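Local atomic coordinates of collagen alpha-1(XX) chain (Homo sapiens, PDB entry 5KF4), a protein that probably associates with collagen fibrils in the extracellular matrix as a fibril-associated collagen, and contains fibronectin type III domains such as the one in this structure. Residues 32-37 against 82-87; 41-46 against 63-68; 79-82 against 87-90. One frame throughout, in Å; residues are numbered along the deposited sequence.

Interaction 1 of 3, residues 32-37 against 82-87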
loop_
_atom_site.group_PDB
_atom_site.type_symbol
_atom_site.label_atom_id
_atom_site.label_comp_id
_atom_site.label_asym_id
_atom_site.label_seq_id
_atom_site.Cartn_x
_atom_site.Cartn_y
_atom_site.Cartn_z
ATOM N N THR A 32 5.265 9.178 -3.843
ATOM C CA THR A 32 5.699 10.539 -3.547
ATOM C C THR A 32 4.771 11.187 -2.521
ATOM O O THR A 32 3.614 11.475 -2.821
ATOM C CB THR A 32 5.765 11.410 -4.817
ATOM O OG1 THR A 32 6.745 10.868 -5.713
ATOM C CG2 THR A 32 6.158 12.837 -4.466
ATOM N N PRO A 33 5.290 11.433 -1.309
ATOM C CA PRO A 33 4.500 11.955 -0.190
ATOM C C PRO A 33 4.075 13.401 -0.394
ATOM O O PRO A 33 4.790 14.166 -1.042
ATOM C CB PRO A 33 5.451 11.839 1.004
ATOM C CG PRO A 33 6.817 11.869 0.419
ATOM C CD PRO A 33 6.736 11.483 -1.035
ATOM N N ALA A 34 2.924 13.765 0.158
ATOM C CA ALA A 34 2.498 15.154 0.188
ATOM C C ALA A 34 3.407 15.943 1.137
ATOM O O ALA A 34 4.013 15.355 2.038
ATOM C CB ALA A 34 1.041 15.253 0.610
ATOM N N PRO A 35 3.516 17.269 0.929
ATOM C CA PRO A 35 4.350 18.158 1.753
ATOM C C PRO A 35 4.048 18.039 3.245
ATOM O O PRO A 35 4.957 18.133 4.070
ATOM C CB PRO A 35 3.995 19.557 1.246
ATOM C CG PRO A 35 3.494 19.359 -0.134
ATOM C CD PRO A 35 2.972 17.960 -0.256
ATOM N N ARG A 36 2.782 17.832 3.580
ATOM C CA ARG A 36 2.406 17.548 4.956
ATOM C C ARG A 36 2.500 16.055 5.213
ATOM O O ARG A 36 1.711 15.266 4.693
ATOM C CB ARG A 36 0.982 18.038 5.235
ATOM C CG ARG A 36 0.646 18.311 6.690
ATOM C CD ARG A 36 -0.789 18.801 6.796
ATOM N NE ARG A 36 -1.464 18.317 7.996
ATOM C CZ ARG A 36 -2.784 18.223 8.117
ATOM N NH1 ARG A 36 -3.567 18.571 7.104
ATOM N NH2 ARG A 36 -3.324 17.775 9.243
ATOM N N HIS A 37 3.484 15.666 6.013
ATOM C CA HIS A 37 3.703 14.256 6.281
ATOM C C HIS A 37 2.677 13.770 7.300
ATOM O O HIS A 37 2.392 14.461 8.279
ATOM C CB HIS A 37 5.131 14.031 6.769
ATOM C CG HIS A 37 6.157 14.179 5.688
ATOM N ND1 HIS A 37 5.844 14.646 4.431
ATOM C CD2 HIS A 37 7.487 13.925 5.678
ATOM C CE1 HIS A 37 6.939 14.676 3.690
ATOM N NE2 HIS A 37 7.948 14.243 4.423
ATOM N N PRO A 82 -2.948 6.924 3.415
ATOM C CA PRO A 82 -2.337 7.858 4.366
ATOM C C PRO A 82 -3.147 7.992 5.651
ATOM O O PRO A 82 -4.379 8.069 5.597
ATOM C CB PRO A 82 -2.319 9.181 3.595
ATOM C CG PRO A 82 -3.455 9.070 2.625
ATOM C CD PRO A 82 -3.617 7.609 2.294
ATOM N N ILE A 83 -2.462 8.053 6.790
ATOM C CA ILE A 83 -3.156 8.191 8.063
ATOM C C ILE A 83 -2.763 9.497 8.755
ATOM O O ILE A 83 -1.649 9.645 9.260
ATOM C CB ILE A 83 -2.853 6.997 9.013
ATOM C CG1 ILE A 83 -3.162 5.656 8.336
ATOM C CG2 ILE A 83 -3.607 7.146 10.329
ATOM C CD1 ILE A 83 -4.601 5.485 7.913
ATOM N N TYR A 84 -3.690 10.448 8.735
ATOM C CA TYR A 84 -3.540 11.734 9.399
ATOM C C TYR A 84 -4.519 11.790 10.569
ATOM O O TYR A 84 -5.204 10.809 10.862
ATOM C CB TYR A 84 -3.803 12.887 8.428
ATOM C CG TYR A 84 -2.780 13.048 7.319
ATOM C CD1 TYR A 84 -2.800 12.218 6.204
ATOM C CD2 TYR A 84 -1.824 14.056 7.367
ATOM C CE1 TYR A 84 -1.891 12.371 5.180
ATOM C CE2 TYR A 84 -0.906 14.217 6.344
ATOM C CZ TYR A 84 -0.944 13.370 5.258
ATOM O OH TYR A 84 -0.033 13.513 4.240
ATOM N N GLU A 85 -4.584 12.935 11.236
ATOM C CA GLU A 85 -5.597 13.183 12.263
ATOM C C GLU A 85 -7.014 13.331 11.698
ATOM O O GLU A 85 -7.997 13.050 12.385
ATOM C CB GLU A 85 -5.234 14.423 13.085
ATOM C CG GLU A 85 -5.999 14.554 14.407
ATOM C CD GLU A 85 -5.655 13.487 15.436
ATOM O OE1 GLU A 85 -4.746 12.665 15.191
ATOM O OE2 GLU A 85 -6.304 13.473 16.503
ATOM N N GLY A 86 -7.114 13.777 10.449
ATOM C CA GLY A 86 -8.404 14.029 9.823
ATOM C C GLY A 86 -9.115 12.808 9.272
ATOM O O GLY A 86 -10.204 12.919 8.706
ATOM N N GLY A 87 -8.494 11.643 9.432
ATOM C CA GLY A 87 -9.103 10.378 9.058
ATOM C C GLY A 87 -8.213 9.497 8.202
ATOM O O GLY A 87 -6.991 9.642 8.218
#

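Interaction 2 of 3, residues 41-46 against 63-68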
loop_
_atom_site.group_PDB
_atom_site.type_symbol
_atom_site.label_atom_id
_atom_site.label_comp_id
_atom_site.label_asym_id
_atom_site.label_seq_id
_atom_site.Cartn_x
_atom_site.Cartn_y
_atom_site.Cartn_z
ATOM N N TYR A 41 0.994 5.630 7.594
ATOM C CA TYR A 41 0.464 5.105 6.329
ATOM C C TYR A 41 -0.081 3.685 6.500
ATOM O O TYR A 41 0.569 2.847 7.122
ATOM C CB TYR A 41 1.531 5.084 5.226
ATOM C CG TYR A 41 1.845 6.411 4.578
ATOM C CD1 TYR A 41 0.964 6.981 3.666
ATOM C CD2 TYR A 41 3.036 7.075 4.841
ATOM C CE1 TYR A 41 1.243 8.185 3.057
ATOM C CE2 TYR A 41 3.326 8.286 4.232
ATOM C CZ TYR A 41 2.425 8.835 3.341
ATOM O OH TYR A 41 2.705 10.038 2.732
ATOM N N LEU A 42 -1.254 3.407 5.933
ATOM C CA LEU A 42 -1.769 2.038 5.896
ATOM C C LEU A 42 -1.508 1.379 4.543
ATOM O O LEU A 42 -1.960 1.866 3.507
ATOM C CB LEU A 42 -3.269 2.000 6.195
ATOM C CG LEU A 42 -3.922 0.631 5.956
ATOM C CD1 LEU A 42 -3.401 -0.424 6.929
ATOM C CD2 LEU A 42 -5.439 0.699 5.981
ATOM N N ILE A 43 -0.813 0.246 4.571
ATOM C CA ILE A 43 -0.507 -0.527 3.369
ATOM C C ILE A 43 -1.257 -1.862 3.343
ATOM O O ILE A 43 -1.193 -2.641 4.296
ATOM C CB ILE A 43 1.006 -0.789 3.256
ATOM C CG1 ILE A 43 1.758 0.536 3.127
ATOM C CG2 ILE A 43 1.309 -1.684 2.071
ATOM C CD1 ILE A 43 3.150 0.502 3.685
ATOM N N VAL A 44 -1.965 -2.117 2.244
ATOM C CA VAL A 44 -2.811 -3.303 2.107
ATOM C C VAL A 44 -2.462 -4.102 0.854
ATOM O O VAL A 44 -2.408 -3.542 -0.240
ATOM C CB VAL A 44 -4.306 -2.915 2.027
ATOM C CG1 VAL A 44 -5.184 -4.157 1.988
ATOM C CG2 VAL A 44 -4.692 -2.004 3.184
ATOM N N TRP A 45 -2.225 -5.402 1.001
ATOM C CA TRP A 45 -2.039 -6.254 -0.174
ATOM C C TRP A 45 -2.777 -7.587 -0.051
ATOM O O TRP A 45 -2.794 -8.205 1.013
ATOM C CB TRP A 45 -0.548 -6.502 -0.439
ATOM C CG TRP A 45 0.162 -7.245 0.647
ATOM C CD1 TRP A 45 0.542 -8.552 0.624
ATOM C CD2 TRP A 45 0.582 -6.725 1.915
ATOM N NE1 TRP A 45 1.174 -8.883 1.800
ATOM C CE2 TRP A 45 1.209 -7.778 2.610
ATOM C CE3 TRP A 45 0.486 -5.472 2.531
ATOM C CZ2 TRP A 45 1.738 -7.618 3.889
ATOM C CZ3 TRP A 45 1.011 -5.314 3.795
ATOM C CH2 TRP A 45 1.631 -6.381 4.462
ATOM N N ARG A 46 -3.400 -8.009 -1.147
ATOM C CA ARG A 46 -4.151 -9.261 -1.192
ATOM C C ARG A 46 -3.993 -9.953 -2.538
ATOM O O ARG A 46 -3.773 -9.298 -3.556
ATOM C CB ARG A 46 -5.639 -9.042 -0.916
ATOM C CG ARG A 46 -6.341 -8.117 -1.889
ATOM C CD ARG A 46 -7.809 -7.993 -1.525
ATOM N NE ARG A 46 -8.425 -9.315 -1.420
ATOM C CZ ARG A 46 -9.586 -9.563 -0.820
ATOM N NH1 ARG A 46 -10.273 -8.576 -0.259
ATOM N NH2 ARG A 46 -10.059 -10.802 -0.780
ATOM N N ALA A 63 8.926 6.861 3.090
ATOM C CA ALA A 63 8.794 7.103 1.665
ATOM C C ALA A 63 8.897 5.796 0.908
ATOM O O ALA A 63 8.815 5.753 -0.321
ATOM C CB ALA A 63 9.867 8.077 1.201
ATOM N N SER A 64 9.055 4.724 1.669
ATOM C CA SER A 64 9.240 3.403 1.108
ATOM C C SER A 64 8.991 2.354 2.179
ATOM O O SER A 64 9.232 2.589 3.362
ATOM C CB SER A 64 10.645 3.248 0.525
ATOM O OG SER A 64 10.921 1.894 0.204
ATOM N N THR A 65 8.509 1.198 1.752
ATOM C CA THR A 65 8.453 0.034 2.615
ATOM C C THR A 65 8.483 -1.172 1.697
ATOM O O THR A 65 8.070 -1.092 0.540
ATOM C CB THR A 65 7.192 0.033 3.520
ATOM O OG1 THR A 65 7.581 -0.117 4.891
ATOM C CG2 THR A 65 6.237 -1.091 3.144
ATOM N N GLU A 66 8.987 -2.286 2.206
ATOM C CA GLU A 66 9.026 -3.507 1.426
ATOM C C GLU A 66 8.039 -4.530 1.956
ATOM O O GLU A 66 7.952 -4.753 3.163
ATOM C CB GLU A 66 10.434 -4.095 1.430
ATOM C CG GLU A 66 10.595 -5.285 0.510
ATOM C CD GLU A 66 12.039 -5.679 0.325
ATOM O OE1 GLU A 66 12.910 -4.786 0.360
ATOM O OE2 GLU A 66 12.303 -6.888 0.149
ATOM N N LEU A 67 7.317 -5.171 1.046
ATOM C CA LEU A 67 6.428 -6.248 1.430
ATOM C C LEU A 67 7.200 -7.551 1.272
ATOM O O LEU A 67 7.955 -7.718 0.316
ATOM C CB LEU A 67 5.165 -6.240 0.561
ATOM C CG LEU A 67 4.336 -4.947 0.560
ATOM C CD1 LEU A 67 3.097 -5.081 -0.315
ATOM C CD2 LEU A 67 3.947 -4.538 1.978
ATOM N N HIS A 68 7.018 -8.469 2.215
ATOM C CA HIS A 68 7.747 -9.730 2.204
ATOM C C HIS A 68 6.807 -10.918 2.341
ATOM O O HIS A 68 5.606 -10.751 2.568
ATOM C CB HIS A 68 8.788 -9.784 3.329
ATOM C CG HIS A 68 9.932 -8.831 3.159
ATOM N ND1 HIS A 68 9.963 -7.587 3.751
ATOM C CD2 HIS A 68 11.098 -8.954 2.481
ATOM C CE1 HIS A 68 11.095 -6.981 3.438
ATOM N NE2 HIS A 68 11.800 -7.787 2.665
HETATM O O HOH W 1 2.471 -10.825 2.791
#

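Interaction 3 of 3, residues 79-82 against 87-90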
loop_
_atom_site.group_PDB
_atom_site.type_symbol
_atom_site.label_atom_id
_atom_site.label_comp_id
_atom_site.label_asym_id
_atom_site.label_seq_id
_atom_site.Cartn_x
_atom_site.Cartn_y
_atom_site.Cartn_z
ATOM N N SER A 79 -2.244 -1.499 -1.924
ATOM C CA SER A 79 -2.803 -0.184 -1.626
ATOM C C SER A 79 -2.001 0.585 -0.578
ATOM O O SER A 79 -1.441 -0.003 0.351
ATOM C CB SER A 79 -4.254 -0.325 -1.169
ATOM O OG SER A 79 -5.047 -0.934 -2.174
ATOM N N VAL A 80 -1.957 1.907 -0.735
ATOM C CA VAL A 80 -1.297 2.790 0.223
ATOM C C VAL A 80 -2.267 3.836 0.761
ATOM O O VAL A 80 -2.704 4.713 0.026
ATOM C CB VAL A 80 -0.098 3.512 -0.410
ATOM C CG1 VAL A 80 0.569 4.428 0.606
ATOM C CG2 VAL A 80 0.890 2.510 -0.960
ATOM N N PHE A 81 -2.592 3.745 2.046
ATOM C CA PHE A 81 -3.536 4.666 2.678
ATOM C C PHE A 81 -2.824 5.609 3.640
ATOM O O PHE A 81 -2.174 5.163 4.582
ATOM C CB PHE A 81 -4.618 3.894 3.425
ATOM C CG PHE A 81 -5.542 3.118 2.534
ATOM C CD1 PHE A 81 -6.683 3.707 2.017
ATOM C CD2 PHE A 81 -5.268 1.795 2.213
ATOM C CE1 PHE A 81 -7.541 2.990 1.206
ATOM C CE2 PHE A 81 -6.122 1.074 1.398
ATOM C CZ PHE A 81 -7.259 1.671 0.893
ATOM N N PRO A 82 -2.948 6.924 3.415
ATOM C CA PRO A 82 -2.337 7.858 4.366
ATOM C C PRO A 82 -3.147 7.992 5.651
ATOM O O PRO A 82 -4.379 8.069 5.597
ATOM C CB PRO A 82 -2.319 9.181 3.595
ATOM C CG PRO A 82 -3.455 9.070 2.625
ATOM C CD PRO A 82 -3.617 7.609 2.294
ATOM N N GLY A 87 -8.494 11.643 9.432
ATOM C CA GLY A 87 -9.103 10.378 9.058
ATOM C C GLY A 87 -8.213 9.497 8.202
ATOM O O GLY A 87 -6.991 9.642 8.218
ATOM N N VAL A 88 -8.818 8.555 7.486
ATOM C CA VAL A 88 -8.081 7.741 6.526
ATOM C C VAL A 88 -8.360 8.272 5.126
ATOM O O VAL A 88 -9.516 8.421 4.732
ATOM C CB VAL A 88 -8.441 6.235 6.623
ATOM C CG1 VAL A 88 -9.944 6.032 6.690
ATOM C CG2 VAL A 88 -7.816 5.449 5.463
ATOM N N GLY A 89 -7.305 8.579 4.383
ATOM C CA GLY A 89 -7.477 9.110 3.044
ATOM C C GLY A 89 -7.443 8.063 1.951
ATOM O O GLY A 89 -6.824 7.013 2.111
ATOM N N GLU A 90 -8.138 8.341 0.850
ATOM C CA GLU A 90 -8.022 7.523 -0.354
ATOM C C GLU A 90 -6.558 7.494 -0.773
ATOM O O GLU A 90 -5.845 8.487 -0.619
ATOM C CB GLU A 90 -8.906 8.057 -1.483
ATOM C CG GLU A 90 -10.130 7.194 -1.773
ATOM C CD GLU A 90 -9.770 5.790 -2.229
ATOM O OE1 GLU A 90 -10.675 4.932 -2.292
ATOM O OE2 GLU A 90 -8.581 5.542 -2.527
#

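Interaction 1 of 3, residues 32-37 against 82-87
Tyr84 reaches across to the loop 32-37 and gives its phenolic hydrogen to the backbone carbonyl of Arg36. This hydrogen bond is short, 2.5 Å from Tyr84 OH to Arg36 O, and the hydroxyl approaches nearly in line with the carbonyl, at a C=O...donor angle of 165°. The acceptor lies close to the plane of the ring, at its edge, 3.3 Å from Tyr84 CE2. A long, rigid side chain ending in a donor suits so wide a span, and the chi1 of -67°, with CG beside the backbone N, aims the ring at the loop.

Van der Waals contacts flank the bond. Tyr84 CE2 lies 3.7 Å from His37 C, and Ala34 CB is 4.2 Å from Tyr84 OH, a small methyl beside the hydroxyl. The Arg36 side chain runs out extended, and Tyr84 CD2 lies over one face of its guanidinium, toward the rim of that group, with Arg36 NE 4.3 Å from Tyr84 CD2; its aliphatic length is what lets it come alongside the phenol.

Each segment is also shaped from within. His37 ND1 makes a weak bond of 3.1 Å to Ala34 O, which lies in the imidazole plane. In the other segment, Tyr84 to Gly87 form a type I turn with a weak bond from Tyr84 N to Gly87 O, and Gly87 has backbone angles at which a side chain would collide with the carbonyl O of Gly86.

The loop 32-37 leaves strand 27-32 of the three-stranded sheet and leads to strand 40-47 of the four-stranded one, whereas Tyr84 lies on strand 75-84, close to the turn into strand 87-97. The tyrosine ring also touches Leu11 and Pro38, so several loops meet around it at one end of the sandwich.

Interaction 2 of 3, residues 41-46 against 63-68
Leu67 spreads its two methyls over one face of the Trp45 indole. Leu67 CD2 makes a CH-pi contact with the six-membered ring, 3.7 Å from its centroid and 18° off the normal, while Leu67 CD1 sits 3.7 Å from Trp45 CD2, near the fusion of the two rings. The two side chains run alongside one another but head opposite ways, which spreads a branched leucine along a broad aromatic. With CG between the backbone N and the carbonyl carbon (chi1 63°), the indole lies where Leu67 can cover its face.

Beside this pair, Ile43 CG2 lies 3.9 Å from Leu67 CD2, and Ile43 CD1 meets Thr65 CG2 tip to tip at 3.5 Å; threonine offers a methyl here.

At the indole edge, a water in the ring plane accepts from Trp45 NE1 at 2.5 Å and donates to His68 O at 3.1 Å, satisfying the one polar atom of a buried ring. Replacing Trp45 by an alanine is likely to leave the Leu67 methyls without the aromatic face they cover, and the water without its N-H donor.

Farther out, Ile43 rests on Leu29, Leu67 on Ile27, Trp45 on Leu70 and Thr65 on Val58. The axes of segments 41-46 and 64-67 come within 9.9 Å, crossing at -28°, the face-to-face sheet packing that contributes to the hydrophobic core of a fibronectin type III beta sandwich.

Interaction 3 of 3, residues 79-82 against 87-90
Pro82 and Gly89 join the two segments through one nearly straight hydrogen bond: Gly89 N donates to Pro82 O at 3.2 Å, with an N-H...acceptor angle of 178°. A reciprocal bond is impossible, since proline has no N-H. Instead its ring carbon CD is set against Gly89 O at 3.3 Å. The same ring accounts for the glycine opposite: a beta carbon on Gly89 would come very near Pro82 CG, so the residue without a side chain lets the backbone run close beside the pyrrolidine.

Phe81 meets the same carbonyl. With CG beside the backbone N and anti to the carbonyl carbon (chi1 -67°), the ring presents its edge to the carbonyl of Gly89, and Phe81 CD1 stands 3.3 Å from Gly89 O, close to the ring plane. An aromatic C-H edge, slightly positive, is a reasonable neighbour for a carbonyl oxygen.

The two segments belong to the beta hairpin of strands 75-84 and 87-97, the last two strands of the fibronectin type III fold, and strand 87-97 is an outer strand of the four-stranded sheet. It is interrupted near here: Val88 and Glu90 hydrogen-bond through their backbones to Leu8 of the N-terminal segment, and Val80 pairs with Leu92 further along.

The side chains of Val88 and Phe81 run alongside each other in a common direction. Val88 CG2 is anti to the backbone N, which carries that methyl to 4.0 Å from Phe81 CD1, while CG1 occupies the place between N and carbonyl carbon (chi1 46°). The branched valine thus adds an apolar neighbour to a ring that also packs on Leu42 and Val44. Past the glycine, Glu90 O is 3.8 Å from Pro82 CD, so this one ring carbon packs against two successive backbone carbonyls.

The contacts differ by depth. Interaction 2 is the core, close to the centre of the chain and almost wholly apolar, with strands of opposing sheets meeting through side chains and one water. Interactions 1 and 3 lie nearer the end of the sandwich and are only partly buried; each turns on a backbone carbonyl that accepts a hydrogen bond, from a tyrosine hydroxyl in interaction 1 and a glycine amide in interaction 3. Those two share Pro82 and Gly87 on one hairpin, and Ile83 touches Val88 between them. Strand 40-47 ties the set together: Tyr41 packs on Pro33 and Pro82, and strand 75-84 is its neighbour in the four-stranded sheet.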